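Local coordinates for kynurenine formamidase (Bacillus anthracis, PDB 4CO9), which hydrolyses N-formyl-L-kynurenine to L-kynurenine and formate at a site with two zinc ions, in tryptophan degradation via the kynurenine pathway, at residues S6-I11 against R205-P210; I75-G80 against G141-G146; P81-D86 against E104-L109; D132-L137 against H164-H169. All coordinates share one frame; numbering follows the deposited sequence.

Contact 1: residues S6-I11 against R205-P210; sequences SKWIDI and RAVIRP
Backbone hydrogen bonds tie S6-I11 to R205-P210 as an antiparallel ladder. I9 and I208 form the hydrogen-bonded pair, I9 N reaching I208 O at 2.6 Å and I208 N returning to I9 O at 2.9 Å; beyond the non-hydrogen-bonded pair D10 and V207, I11 N bonds to A206 O.

The charged pair lies at the far end. R205 grips D10 side-on, NE to OD1 at 3.2 Å and NH2 to OD2 at 2.9 Å. Both oxygens stay near the guanidinium plane, yet the nitrogens come from above the carboxylate, the two planes standing 59° apart. R205 NH1 goes on to the carbonyl of P193 of the second subunit, a use for all three nitrogens that suits arginine.

W8 and R209 meet by a CH-pi contact. R209 CB sits over the six-membered ring, 3.6 Å from its centroid, and the chain, bent at chi3 (66°), lays one face of its guanidinium over W8 CZ2 with the two planes 26° apart. A water links R209 NH1 to S6 O.

Apolar contacts complete the pairing: I11 CD1 meets I208 CG2 at 3.8 Å, and I11 CG1 packs on the methyl of A206.

This is an antiparallel edge pairing of N- and C-terminal strands, with 9-10 outermost within this chain in the mixed sheet of the cyclase-type fold.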
loop_
_atom_site.group_PDB
_atom_site.type_symbol
_atom_site.label_atom_id
_atom_site.label_comp_id
_atom_site.label_asym_id
_atom_site.label_seq_id
_atom_site.Cartn_x
_atom_site.Cartn_y
_atom_site.Cartn_z
ATOM N N SER C 6 -5.893 20.370 3.981
ATOM C CA SER C 6 -6.055 19.957 2.551
ATOM C C SER C 6 -6.199 18.435 2.425
ATOM O O SER C 6 -5.548 17.683 3.140
ATOM C CB SER C 6 -4.873 20.429 1.710
ATOM O OG SER C 6 -5.128 21.711 1.163
ATOM N N LYS C 7 -7.050 17.985 1.515
ATOM C CA LYS C 7 -7.313 16.561 1.357
ATOM C C LYS C 7 -6.217 15.868 0.547
ATOM O O LYS C 7 -5.610 16.464 -0.343
ATOM C CB LYS C 7 -8.653 16.339 0.665
ATOM C CG LYS C 7 -9.863 16.724 1.487
ATOM C CD LYS C 7 -11.133 16.274 0.757
ATOM C CE LYS C 7 -12.391 16.606 1.533
ATOM N NZ LYS C 7 -13.604 16.120 0.820
ATOM N N TRP C 8 -5.985 14.597 0.870
ATOM C CA TRP C 8 -5.178 13.724 0.047
ATOM C C TRP C 8 -5.899 13.471 -1.266
ATOM O O TRP C 8 -7.112 13.313 -1.286
ATOM C CB TRP C 8 -4.908 12.407 0.781
ATOM C CG TRP C 8 -4.062 12.631 1.948
ATOM C CD1 TRP C 8 -4.466 12.822 3.238
ATOM C CD2 TRP C 8 -2.648 12.792 1.940
ATOM N NE1 TRP C 8 -3.383 13.073 4.043
ATOM C CE2 TRP C 8 -2.252 13.070 3.269
ATOM C CE3 TRP C 8 -1.672 12.738 0.938
ATOM C CZ2 TRP C 8 -0.931 13.255 3.621
ATOM C CZ3 TRP C 8 -0.358 12.926 1.293
ATOM C CH2 TRP C 8 0.003 13.183 2.625
ATOM N N ILE C 9 -5.139 13.459 -2.355
ATOM C CA ILE C 9 -5.643 13.212 -3.697
ATOM C C ILE C 9 -5.083 11.891 -4.216
ATOM O O ILE C 9 -3.881 11.684 -4.206
ATOM C CB ILE C 9 -5.206 14.324 -4.665
ATOM C CG1 ILE C 9 -5.730 15.681 -4.171
ATOM C CG2 ILE C 9 -5.708 14.072 -6.084
ATOM C CD1 ILE C 9 -4.984 16.850 -4.797
ATOM N N ASP C 10 -5.967 11.025 -4.703
ATOM C CA ASP C 10 -5.574 9.735 -5.274
ATOM C C ASP C 10 -4.882 9.939 -6.620
ATOM O O ASP C 10 -5.442 10.581 -7.519
ATOM C CB ASP C 10 -6.832 8.875 -5.446
ATOM C CG ASP C 10 -6.541 7.410 -5.724
ATOM O OD1 ASP C 10 -5.357 7.000 -5.755
ATOM O OD2 ASP C 10 -7.523 6.649 -5.904
ATOM N N ILE C 11 -3.665 9.415 -6.761
ATOM C CA ILE C 11 -2.985 9.407 -8.060
ATOM C C ILE C 11 -2.622 7.983 -8.495
ATOM O O ILE C 11 -1.633 7.771 -9.203
ATOM C CB ILE C 11 -1.754 10.345 -8.084
ATOM C CG1 ILE C 11 -0.730 9.977 -7.007
ATOM C CG2 ILE C 11 -2.215 11.780 -7.911
ATOM C CD1 ILE C 11 0.651 10.534 -7.277
ATOM N N ARG C 205 -0.459 2.394 -3.121
ATOM C CA ARG C 205 -1.478 3.422 -3.235
ATOM C C ARG C 205 -0.751 4.743 -3.141
ATOM O O ARG C 205 -0.323 5.153 -2.057
ATOM C CB ARG C 205 -2.525 3.315 -2.135
ATOM C CG ARG C 205 -3.723 4.244 -2.344
ATOM C CD ARG C 205 -4.541 3.786 -3.532
ATOM N NE ARG C 205 -5.744 4.573 -3.770
ATOM C CZ ARG C 205 -6.904 4.415 -3.140
ATOM N NH1 ARG C 205 -7.050 3.527 -2.161
ATOM N NH2 ARG C 205 -7.923 5.181 -3.473
ATOM N N ALA C 206 -0.549 5.372 -4.288
ATOM C CA ALA C 206 0.073 6.669 -4.337
ATOM C C ALA C 206 -0.984 7.745 -4.179
ATOM O O ALA C 206 -1.985 7.764 -4.909
ATOM C CB ALA C 206 0.838 6.851 -5.639
ATOM N N VAL C 207 -0.757 8.628 -3.208
ATOM C CA VAL C 207 -1.599 9.794 -2.985
ATOM C C VAL C 207 -0.728 11.020 -2.733
ATOM O O VAL C 207 0.417 10.901 -2.297
ATOM C CB VAL C 207 -2.548 9.602 -1.774
ATOM C CG1 VAL C 207 -3.440 8.394 -1.972
ATOM C CG2 VAL C 207 -1.764 9.459 -0.475
ATOM N N ILE C 208 -1.306 12.201 -2.952
ATOM C CA ILE C 208 -0.608 13.469 -2.710
ATOM C C ILE C 208 -1.518 14.501 -2.046
ATOM O O ILE C 208 -2.735 14.479 -2.239
ATOM C CB ILE C 208 -0.044 14.088 -4.020
ATOM C CG1 ILE C 208 -1.153 14.302 -5.068
ATOM C CG2 ILE C 208 1.073 13.216 -4.562
ATOM C CD1 ILE C 208 -0.693 14.998 -6.341
ATOM N N ARG C 209 -0.904 15.392 -1.273
ATOM C CA ARG C 209 -1.601 16.487 -0.636
ATOM C C ARG C 209 -0.848 17.788 -0.932
ATOM O O ARG C 209 0.361 17.861 -0.705
ATOM C CB ARG C 209 -1.630 16.254 0.867
ATOM C CG ARG C 209 -2.373 17.306 1.653
ATOM C CD ARG C 209 -2.533 16.895 3.102
ATOM N NE ARG C 209 -1.270 16.831 3.802
ATOM C CZ ARG C 209 -1.144 16.471 5.076
ATOM N NH1 ARG C 209 -2.205 16.103 5.785
ATOM N NH2 ARG C 209 0.051 16.459 5.641
ATOM N N PRO C 210 -1.561 18.819 -1.414
ATOM C CA PRO C 210 -0.873 20.080 -1.742
ATOM C C PRO C 210 -0.250 20.708 -0.504
ATOM O O PRO C 210 -0.846 20.640 0.566
ATOM C CB PRO C 210 -1.972 20.961 -2.339
ATOM C CG PRO C 210 -3.257 20.242 -2.156
ATOM C CD PRO C 210 -3.000 18.841 -1.726
HETATM O O HOH W 1 -4.906 16.292 5.147
#

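Contact 2: residues I75-G80 against G141-G146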
loop_
_atom_site.group_PDB
_atom_site.type_symbol
_atom_site.label_atom_id
_atom_site.label_comp_id
_atom_site.label_asym_id
_atom_site.label_seq_id
_atom_site.Cartn_x
_atom_site.Cartn_y
_atom_site.Cartn_z
ATOM N N ILE C 75 11.838 2.988 3.721
ATOM C CA ILE C 75 10.488 3.579 3.641
ATOM C C ILE C 75 10.458 5.115 3.629
ATOM O O ILE C 75 9.515 5.684 3.078
ATOM C CB ILE C 75 9.532 3.047 4.730
ATOM C CG1 ILE C 75 10.075 3.339 6.135
ATOM C CG2 ILE C 75 9.281 1.555 4.513
ATOM C CD1 ILE C 75 9.101 2.975 7.237
ATOM N N GLN C 76 11.496 5.774 4.168
ATOM C CA GLN C 76 11.536 7.258 4.186
ATOM C C GLN C 76 11.510 7.822 2.784
ATOM O O GLN C 76 11.056 8.930 2.592
ATOM C CB GLN C 76 12.789 7.727 4.993
ATOM C CG GLN C 76 13.142 7.014 6.344
ATOM C CD GLN C 76 11.993 6.927 7.332
ATOM O OE1 GLN C 76 11.210 7.871 7.492
ATOM N NE2 GLN C 76 11.886 5.786 7.993
ATOM N N VAL C 77 12.037 7.065 1.825
ATOM C CA VAL C 77 12.088 7.500 0.447
ATOM C C VAL C 77 10.699 7.734 -0.140
ATOM O O VAL C 77 10.494 8.650 -0.954
ATOM C CB VAL C 77 12.831 6.457 -0.415
ATOM C CG1 VAL C 77 12.698 6.779 -1.897
ATOM C CG2 VAL C 77 14.304 6.414 -0.042
ATOM N N TYR C 78 9.739 6.936 0.313
ATOM C CA TYR C 78 8.420 6.900 -0.311
ATOM C C TYR C 78 7.358 7.775 0.372
ATOM O O TYR C 78 6.191 7.709 -0.003
ATOM C CB TYR C 78 7.941 5.449 -0.381
ATOM C CG TYR C 78 8.853 4.580 -1.191
ATOM C CD1 TYR C 78 8.726 4.518 -2.573
ATOM C CD2 TYR C 78 9.876 3.857 -0.594
ATOM C CE1 TYR C 78 9.579 3.729 -3.340
ATOM C CE2 TYR C 78 10.738 3.073 -1.348
ATOM C CZ TYR C 78 10.580 3.009 -2.728
ATOM O OH TYR C 78 11.429 2.230 -3.493
ATOM N N VAL C 79 7.757 8.571 1.373
ATOM C CA VAL C 79 6.857 9.513 2.016
ATOM C C VAL C 79 7.568 10.848 2.180
ATOM O O VAL C 79 8.627 10.909 2.800
ATOM C CB VAL C 79 6.421 9.031 3.416
ATOM C CG1 VAL C 79 5.391 9.987 4.010
ATOM C CG2 VAL C 79 5.841 7.620 3.347
ATOM N N GLY C 80 6.956 11.920 1.692
ATOM C CA GLY C 80 7.488 13.255 1.945
ATOM C C GLY C 80 7.294 14.218 0.795
ATOM O O GLY C 80 6.606 13.897 -0.180
ATOM N N GLY C 141 19.949 15.913 -4.942
ATOM C CA GLY C 141 19.414 15.284 -3.731
ATOM C C GLY C 141 18.098 14.540 -3.959
ATOM O O GLY C 141 17.426 14.157 -3.013
ATOM N N ILE C 142 17.717 14.333 -5.210
ATOM C CA ILE C 142 16.461 13.662 -5.515
ATOM C C ILE C 142 16.617 12.161 -5.289
ATOM O O ILE C 142 17.539 11.552 -5.808
ATOM C CB ILE C 142 15.991 14.001 -6.942
ATOM C CG1 ILE C 142 15.518 15.460 -6.956
ATOM C CG2 ILE C 142 14.882 13.063 -7.399
ATOM C CD1 ILE C 142 15.353 16.064 -8.316
ATOM N N ARG C 143 15.698 11.591 -4.507
ATOM C CA ARG C 143 15.752 10.191 -4.099
ATOM C C ARG C 143 14.688 9.315 -4.756
ATOM O O ARG C 143 14.756 8.092 -4.664
ATOM C CB ARG C 143 15.592 10.082 -2.589
ATOM C CG ARG C 143 16.582 10.891 -1.772
ATOM C CD ARG C 143 16.170 10.865 -0.311
ATOM N NE ARG C 143 16.599 9.624 0.338
ATOM C CZ ARG C 143 16.103 9.147 1.476
ATOM N NH1 ARG C 143 15.138 9.795 2.105
ATOM N NH2 ARG C 143 16.570 8.010 1.982
ATOM N N LEU C 144 13.705 9.929 -5.392
ATOM C CA LEU C 144 12.635 9.184 -6.036
ATOM C C LEU C 144 12.165 9.921 -7.272
ATOM O O LEU C 144 11.951 11.129 -7.249
ATOM C CB LEU C 144 11.466 8.991 -5.065
ATOM C CG LEU C 144 10.170 8.409 -5.638
ATOM C CD1 LEU C 144 10.198 6.909 -5.862
ATOM C CD2 LEU C 144 8.991 8.753 -4.750
ATOM N N ILE C 145 11.992 9.160 -8.346
ATOM C CA ILE C 145 11.434 9.653 -9.585
ATOM C C ILE C 145 10.185 8.839 -9.891
ATOM O O ILE C 145 10.181 7.600 -9.767
ATOM C CB ILE C 145 12.471 9.604 -10.738
ATOM C CG1 ILE C 145 11.987 10.387 -11.951
ATOM C CG2 ILE C 145 12.784 8.180 -11.179
ATOM C CD1 ILE C 145 12.199 11.869 -11.829
ATOM N N GLY C 146 9.118 9.549 -10.261
ATOM C CA GLY C 146 7.863 8.917 -10.638
ATOM C C GLY C 146 7.462 9.349 -12.027
ATOM O O GLY C 146 7.696 10.502 -12.402
#
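V77 overlaps the guanidinium of R143 with one methyl and turns the other toward L144. Its CG2 stands over one face of the flat group, 3.4 Å from R143 NH2 and 3.6 Å from R143 CZ, displaced toward the rim. The bend of the arginine at chi3 (81°) brings that face round to the valine. Because the methyl takes a face, the N-H groups in the plane remain available, and NH2 forms a salt bridge with D74, just ahead of the 3-10 turn.

The second methyl points along another direction. V77 CG1 lies anti to its own backbone N (chi1 171°), which brings it to L144 CB at 4.1 Å and to the backbone carbonyl R143 O at 3.7 Å. A beta-branched residue suits this place, since its two methyls serve two neighbours at once. CG1 also stands over the centre of the Y78 ring.

Y78 and L144 meet at roughly a right angle, with Y78 CE1 4.1 Å from L144 CD1. The tyrosine hydroxyl is hydrogen-bonded to H172 on the adjoining strand 172-175, so the ring combines a greasy flank with a polar end. Within the turn, Y78 N bonds to I75 O at 3.0 Å.

No hydrogen bond passes directly between I75-G80 and G141-G146. Across the two segments the contact is van der Waals packing, part of it a methyl on the flat face of a charged group, while the polar ends of Y78 and R143 find partners outside them; the fit therefore appears to rest more on shape than on direct polar bonding.

Contact 3: residues P81-D86 against E104-L109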
loop_
_atom_site.group_PDB
_atom_site.type_symbol
_atom_site.label_atom_id
_atom_site.label_comp_id
_atom_site.label_asym_id
_atom_site.label_seq_id
_atom_site.Cartn_x
_atom_site.Cartn_y
_atom_site.Cartn_z
ATOM N N PRO C 81 7.889 15.421 0.914
ATOM C CA PRO C 81 7.728 16.473 -0.078
ATOM C C PRO C 81 8.077 15.991 -1.470
ATOM O O PRO C 81 9.048 15.251 -1.645
ATOM C CB PRO C 81 8.720 17.551 0.392
ATOM C CG PRO C 81 8.770 17.369 1.863
ATOM C CD PRO C 81 8.694 15.879 2.066
ATOM N N THR C 82 7.266 16.399 -2.433
ATOM C CA THR C 82 7.447 16.026 -3.825
ATOM C C THR C 82 7.107 17.211 -4.691
ATOM O O THR C 82 6.270 18.037 -4.332
ATOM C CB THR C 82 6.579 14.829 -4.345
ATOM O OG1 THR C 82 7.081 14.366 -5.610
ATOM C CG2 THR C 82 5.142 15.223 -4.587
ATOM N N ARG C 83 7.795 17.308 -5.821
ATOM C CA ARG C 83 7.491 18.303 -6.818
ATOM C C ARG C 83 6.951 17.604 -8.051
ATOM O O ARG C 83 7.458 16.557 -8.438
ATOM C CB ARG C 83 8.747 19.098 -7.181
ATOM C CG ARG C 83 8.463 20.024 -8.337
ATOM C CD ARG C 83 8.070 21.449 -7.987
ATOM N NE ARG C 83 8.822 22.048 -6.884
ATOM C CZ ARG C 83 9.953 22.728 -7.028
ATOM N NH1 ARG C 83 10.491 22.901 -8.230
ATOM N NH2 ARG C 83 10.542 23.255 -5.962
ATOM N N ILE C 84 5.931 18.190 -8.669
ATOM C CA ILE C 84 5.364 17.676 -9.904
ATOM C C ILE C 84 5.570 18.675 -11.045
ATOM O O ILE C 84 5.277 19.865 -10.889
ATOM C CB ILE C 84 3.864 17.401 -9.736
ATOM C CG1 ILE C 84 3.656 16.455 -8.539
ATOM C CG2 ILE C 84 3.270 16.842 -11.016
ATOM C CD1 ILE C 84 2.229 16.012 -8.337
ATOM N N ILE C 85 6.081 18.183 -12.171
ATOM C CA ILE C 85 6.374 19.015 -13.332
ATOM C C ILE C 85 5.831 18.392 -14.588
ATOM O O ILE C 85 5.616 17.175 -14.660
ATOM C CB ILE C 85 7.889 19.288 -13.526
ATOM C CG1 ILE C 85 8.663 18.004 -13.773
ATOM C CG2 ILE C 85 8.449 20.049 -12.325
ATOM C CD1 ILE C 85 10.127 18.213 -14.111
ATOM N N ASP C 86 5.618 19.241 -15.578
ATOM C CA ASP C 86 5.104 18.825 -16.866
ATOM C C ASP C 86 6.239 18.629 -17.864
ATOM O O ASP C 86 6.996 19.557 -18.153
ATOM C CB ASP C 86 4.067 19.797 -17.412
ATOM C CG ASP C 86 3.282 19.205 -18.555
ATOM O OD1 ASP C 86 3.806 19.178 -19.685
ATOM O OD2 ASP C 86 2.149 18.726 -18.311
ATOM N N GLU C 104 16.031 22.922 -6.926
ATOM C CA GLU C 104 16.851 22.947 -5.722
ATOM C C GLU C 104 16.008 22.562 -4.506
ATOM O O GLU C 104 14.883 23.008 -4.356
ATOM C CB GLU C 104 17.549 24.316 -5.547
ATOM C CG GLU C 104 18.487 24.665 -6.705
ATOM C CD GLU C 104 19.514 23.580 -6.970
ATOM O OE1 GLU C 104 20.348 23.343 -6.076
ATOM O OE2 GLU C 104 19.489 22.958 -8.067
ATOM N N GLY C 105 16.561 21.688 -3.672
ATOM C CA GLY C 105 15.905 21.247 -2.442
ATOM C C GLY C 105 14.826 20.189 -2.639
ATOM O O GLY C 105 14.242 19.727 -1.662
ATOM N N VAL C 106 14.571 19.802 -3.884
ATOM C CA VAL C 106 13.584 18.773 -4.186
ATOM C C VAL C 106 14.137 17.384 -3.833
ATOM O O VAL C 106 15.282 17.040 -4.162
ATOM C CB VAL C 106 13.159 18.831 -5.673
ATOM C CG1 VAL C 106 12.242 17.671 -6.027
ATOM C CG2 VAL C 106 12.471 20.158 -5.954
ATOM N N GLU C 107 13.313 16.586 -3.156
ATOM C CA GLU C 107 13.683 15.218 -2.744
ATOM C C GLU C 107 12.986 14.137 -3.596
ATOM O O GLU C 107 13.474 13.012 -3.708
ATOM C CB GLU C 107 13.326 15.007 -1.263
ATOM C CG GLU C 107 13.975 15.926 -0.210
ATOM C CD GLU C 107 13.189 15.943 1.098
ATOM O OE1 GLU C 107 12.615 14.899 1.494
ATOM O OE2 GLU C 107 13.127 17.015 1.731
ATOM N N ARG C 108 11.825 14.460 -4.157
ATOM C CA ARG C 108 11.020 13.506 -4.929
ATOM C C ARG C 108 10.430 14.257 -6.102
ATOM O O ARG C 108 9.957 15.367 -5.927
ATOM C CB ARG C 108 9.889 12.935 -4.069
ATOM C CG ARG C 108 10.363 12.204 -2.830
ATOM C CD ARG C 108 9.281 11.863 -1.825
ATOM N NE ARG C 108 9.961 11.371 -0.630
ATOM C CZ ARG C 108 10.559 12.143 0.273
ATOM N NH1 ARG C 108 10.512 13.475 0.189
ATOM N NH2 ARG C 108 11.195 11.573 1.290
ATOM N N LEU C 109 10.456 13.654 -7.287
ATOM C CA LEU C 109 10.014 14.335 -8.489
ATOM C C LEU C 109 9.096 13.452 -9.307
ATOM O O LEU C 109 9.458 12.321 -9.627
ATOM C CB LEU C 109 11.237 14.737 -9.321
ATOM C CG LEU C 109 10.987 15.497 -10.613
ATOM C CD1 LEU C 109 10.421 16.876 -10.300
ATOM C CD2 LEU C 109 12.282 15.641 -11.401
HETATM O O HOH W 2 10.585 17.520 -2.803
HETATM O O HOH W 3 13.040 24.442 -6.068
#
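The guanidinium of R83 carries V106 CG2 over one face, 3.6 Å from NH2 and displaced toward the rim, while a water lies in its plane at the edge. That water accepts from R83 NH2 and donates to E104 O. Bends at chi2 (94°) and chi3 (41°) bring the guanidinium round to V106 CG2, and NE forms a salt bridge with D186. Nearer the backbone, R83 CB touches V106 CG1. A valine suits the face because it needs no polar partner.

The guanidinium of R108 is engaged at its edge instead. P81 O lies near its plane and accepts from NH1 at 2.9 Å with a N-H...O angle of 162°. The same NH1 makes a salt bridge with E107 OE1, the nitrogen approaching from above the carboxylate plane. NE and NH2 turn to the carbonyls of V77 and Q76, so the extended arginine spends its donors largely on main-chain oxygens, a task to which its several N-H groups are well matched.

Between the strands, R83 N bonds to R108 O at 2.9 Å. T82 OG1 adds a weak bond to this same oxygen at 3.1 Å. A second water spans E107 N and P81 O, its bond to the latter weak. Farther along, I85 CD1 packs on L109 CD1 at 4.0 Å.

R83 and L109 form a parallel bridge. In the central mixed sheet, strands 81-86, 108-112, 144-147 and 172-175 run parallel side by side, and this contact is the first pairing of that parallel block.

Contact 4: residues D132-L137 against H164-H169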
loop_
_atom_site.group_PDB
_atom_site.type_symbol
_atom_site.label_atom_id
_atom_site.label_comp_id
_atom_site.label_asym_id
_atom_site.label_seq_id
_atom_site.Cartn_x
_atom_site.Cartn_y
_atom_site.Cartn_z
ATOM N N ASP C 132 21.539 10.014 -18.535
ATOM C CA ASP C 132 22.166 11.208 -17.939
ATOM C C ASP C 132 21.261 11.962 -16.953
ATOM O O ASP C 132 21.700 12.906 -16.294
ATOM C CB ASP C 132 22.718 12.149 -19.026
ATOM C CG ASP C 132 21.635 12.897 -19.812
ATOM O OD1 ASP C 132 20.427 12.815 -19.506
ATOM O OD2 ASP C 132 22.020 13.618 -20.756
ATOM N N ILE C 133 19.993 11.569 -16.880
ATOM C CA ILE C 133 19.091 12.127 -15.893
ATOM C C ILE C 133 19.534 11.775 -14.463
ATOM O O ILE C 133 19.313 12.552 -13.538
ATOM C CB ILE C 133 17.646 11.644 -16.161
ATOM C CG1 ILE C 133 16.630 12.633 -15.618
ATOM C CG2 ILE C 133 17.407 10.264 -15.553
ATOM C CD1 ILE C 133 15.209 12.282 -15.999
ATOM N N ALA C 134 20.176 10.619 -14.291
ATOM C CA ALA C 134 20.462 10.082 -12.961
ATOM C C ALA C 134 21.534 10.832 -12.157
ATOM O O ALA C 134 21.281 11.205 -11.010
ATOM C CB ALA C 134 20.792 8.599 -13.040
ATOM N N PRO C 135 22.728 11.063 -12.738
ATOM C CA PRO C 135 23.686 11.916 -12.011
ATOM C C PRO C 135 23.146 13.321 -11.753
ATOM O O PRO C 135 23.378 13.884 -10.687
ATOM C CB PRO C 135 24.904 11.990 -12.950
ATOM C CG PRO C 135 24.692 10.939 -13.988
ATOM C CD PRO C 135 23.220 10.678 -14.070
ATOM N N PHE C 136 22.442 13.882 -12.730
ATOM C CA PHE C 136 21.832 15.207 -12.606
ATOM C C PHE C 136 20.888 15.293 -11.409
ATOM O O PHE C 136 21.019 16.178 -10.571
ATOM C CB PHE C 136 21.057 15.546 -13.882
ATOM C CG PHE C 136 20.369 16.875 -13.835
ATOM C CD1 PHE C 136 21.106 18.045 -13.906
ATOM C CD2 PHE C 136 18.980 16.963 -13.719
ATOM C CE1 PHE C 136 20.480 19.284 -13.870
ATOM C CE2 PHE C 136 18.350 18.200 -13.682
ATOM C CZ PHE C 136 19.105 19.360 -13.762
ATOM N N LEU C 137 19.930 14.377 -11.344
ATOM C CA LEU C 137 18.951 14.366 -10.256
ATOM C C LEU C 137 19.589 14.051 -8.907
ATOM O O LEU C 137 19.268 14.673 -7.897
ATOM C CB LEU C 137 17.842 13.345 -10.545
ATOM C CG LEU C 137 16.942 13.664 -11.737
ATOM C CD1 LEU C 137 15.945 12.538 -11.947
ATOM C CD2 LEU C 137 16.226 14.989 -11.559
ATOM N N HIS C 164 18.819 0.946 -14.301
ATOM C CA HIS C 164 20.127 0.686 -13.716
ATOM C C HIS C 164 20.796 1.959 -13.205
ATOM O O HIS C 164 21.302 1.986 -12.087
ATOM C CB HIS C 164 21.047 -0.024 -14.726
ATOM C CG HIS C 164 20.807 -1.493 -14.825
ATOM N ND1 HIS C 164 19.973 -2.047 -15.770
ATOM C CD2 HIS C 164 21.284 -2.522 -14.091
ATOM C CE1 HIS C 164 19.957 -3.358 -15.616
ATOM N NE2 HIS C 164 20.748 -3.674 -14.611
ATOM N N GLN C 165 20.810 3.005 -14.028
ATOM C CA GLN C 165 21.502 4.228 -13.653
ATOM C C GLN C 165 20.808 4.926 -12.492
ATOM O O GLN C 165 21.474 5.450 -11.595
ATOM C CB GLN C 165 21.665 5.160 -14.851
ATOM C CG GLN C 165 22.732 4.692 -15.832
ATOM C CD GLN C 165 24.078 4.487 -15.153
ATOM O OE1 GLN C 165 24.612 5.400 -14.527
ATOM N NE2 GLN C 165 24.616 3.278 -15.252
ATOM N N LEU C 166 19.477 4.920 -12.501
ATOM C CA LEU C 166 18.728 5.538 -11.416
ATOM C C LEU C 166 19.085 4.896 -10.091
ATOM O O LEU C 166 19.517 5.585 -9.158
ATOM C CB LEU C 166 17.216 5.466 -11.668
ATOM C CG LEU C 166 16.704 6.400 -12.758
ATOM C CD1 LEU C 166 15.271 6.055 -13.149
ATOM C CD2 LEU C 166 16.805 7.853 -12.329
ATOM N N PHE C 167 18.972 3.579 -10.008
ATOM C CA PHE C 167 19.293 2.919 -8.751
ATOM C C PHE C 167 20.798 3.009 -8.401
ATOM O O PHE C 167 21.143 3.092 -7.221
ATOM C CB PHE C 167 18.677 1.509 -8.620
ATOM C CG PHE C 167 17.324 1.496 -7.899
ATOM C CD1 PHE C 167 17.256 1.594 -6.521
ATOM C CD2 PHE C 167 16.130 1.391 -8.604
ATOM C CE1 PHE C 167 16.033 1.568 -5.858
ATOM C CE2 PHE C 167 14.900 1.361 -7.945
ATOM C CZ PHE C 167 14.857 1.449 -6.574
ATOM N N LYS C 168 21.674 3.066 -9.403
ATOM C CA LYS C 168 23.113 3.293 -9.159
ATOM C C LYS C 168 23.339 4.610 -8.420
ATOM O O LYS C 168 24.333 4.761 -7.712
ATOM C CB LYS C 168 23.863 3.326 -10.484
ATOM C CG LYS C 168 25.368 3.095 -10.417
ATOM C CD LYS C 168 26.019 3.306 -11.788
ATOM C CE LYS C 168 27.037 2.226 -12.134
ATOM N NZ LYS C 168 28.134 2.139 -11.151
ATOM N N HIS C 169 22.442 5.570 -8.629
ATOM C CA HIS C 169 22.532 6.887 -8.001
ATOM C C HIS C 169 21.536 7.073 -6.862
ATOM O O HIS C 169 21.211 8.196 -6.504
ATOM C CB HIS C 169 22.339 7.971 -9.050
ATOM C CG HIS C 169 23.479 8.079 -10.009
ATOM N ND1 HIS C 169 23.571 7.301 -11.142
ATOM C CD2 HIS C 169 24.582 8.866 -9.998
ATOM C CE1 HIS C 169 24.678 7.607 -11.793
ATOM N NE2 HIS C 169 25.311 8.553 -11.119
#
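Q165 meets A134 near the start of the second segment: its carbonyl O lies 3.5 Å from A134 CB, and the two CB atoms are 4.0 Å apart. Alanine suits this spot, where the helices come close; the axes of segments 133-137 and 164-168 pass 8.6 Å apart, inclined by 22° in nearly the same direction.

L166 follows, turning its CD2 into the groove between I133 CG2 and A134 CB, each at 4.1 Å. Its isobutyl group supplies the apolar bulk on the buried side of the pair.

H169, the first residue past helix 161-168, closes the contact. Its ND1 donates to Q165 O at 2.8 Å, with the acceptor in the ring plane and a N-H...O angle of 167°, which fixes the ring's rotation. One face then lies against the first helix, with P135 N over its centre and P135 CG 3.8 Å from NE2; ND1 also touches A134 CB. A histidine serves doubly here, by its edge to its own helix and by its face to the other.

Beneath the pair, L166 rests on I145 of strand 144-147 and I173 of strand 172-175, and L137 of helix 133-140 also packs on I145, so the two helices lie side by side against the sheet. I133 adds L98 of helix 95-98 as a further neighbour.

Contacts 2 and 3 are buried, whereas contacts 1 and 4 are only partly so. Contacts 1 to 3 all reach the mixed sheet: contact 1 at its edge by antiparallel pairing, contact 3 inside it by parallel pairing, and contact 2 where a 3-10 turn packs beside strand 144-147. Contact 4 instead joins helices that flank the sheet. Polar bonds carry much of contacts 1 and 3, while contacts 2 and 4 make none across their segments. A probable hydrogen bond from R143 N to E107 O ties contact 2 to contact 3, and L137 joins contact 4 to both. Contacts 1 and 2 also meet the second subunit, where Q76 of one chain accepts from W8 N of the other.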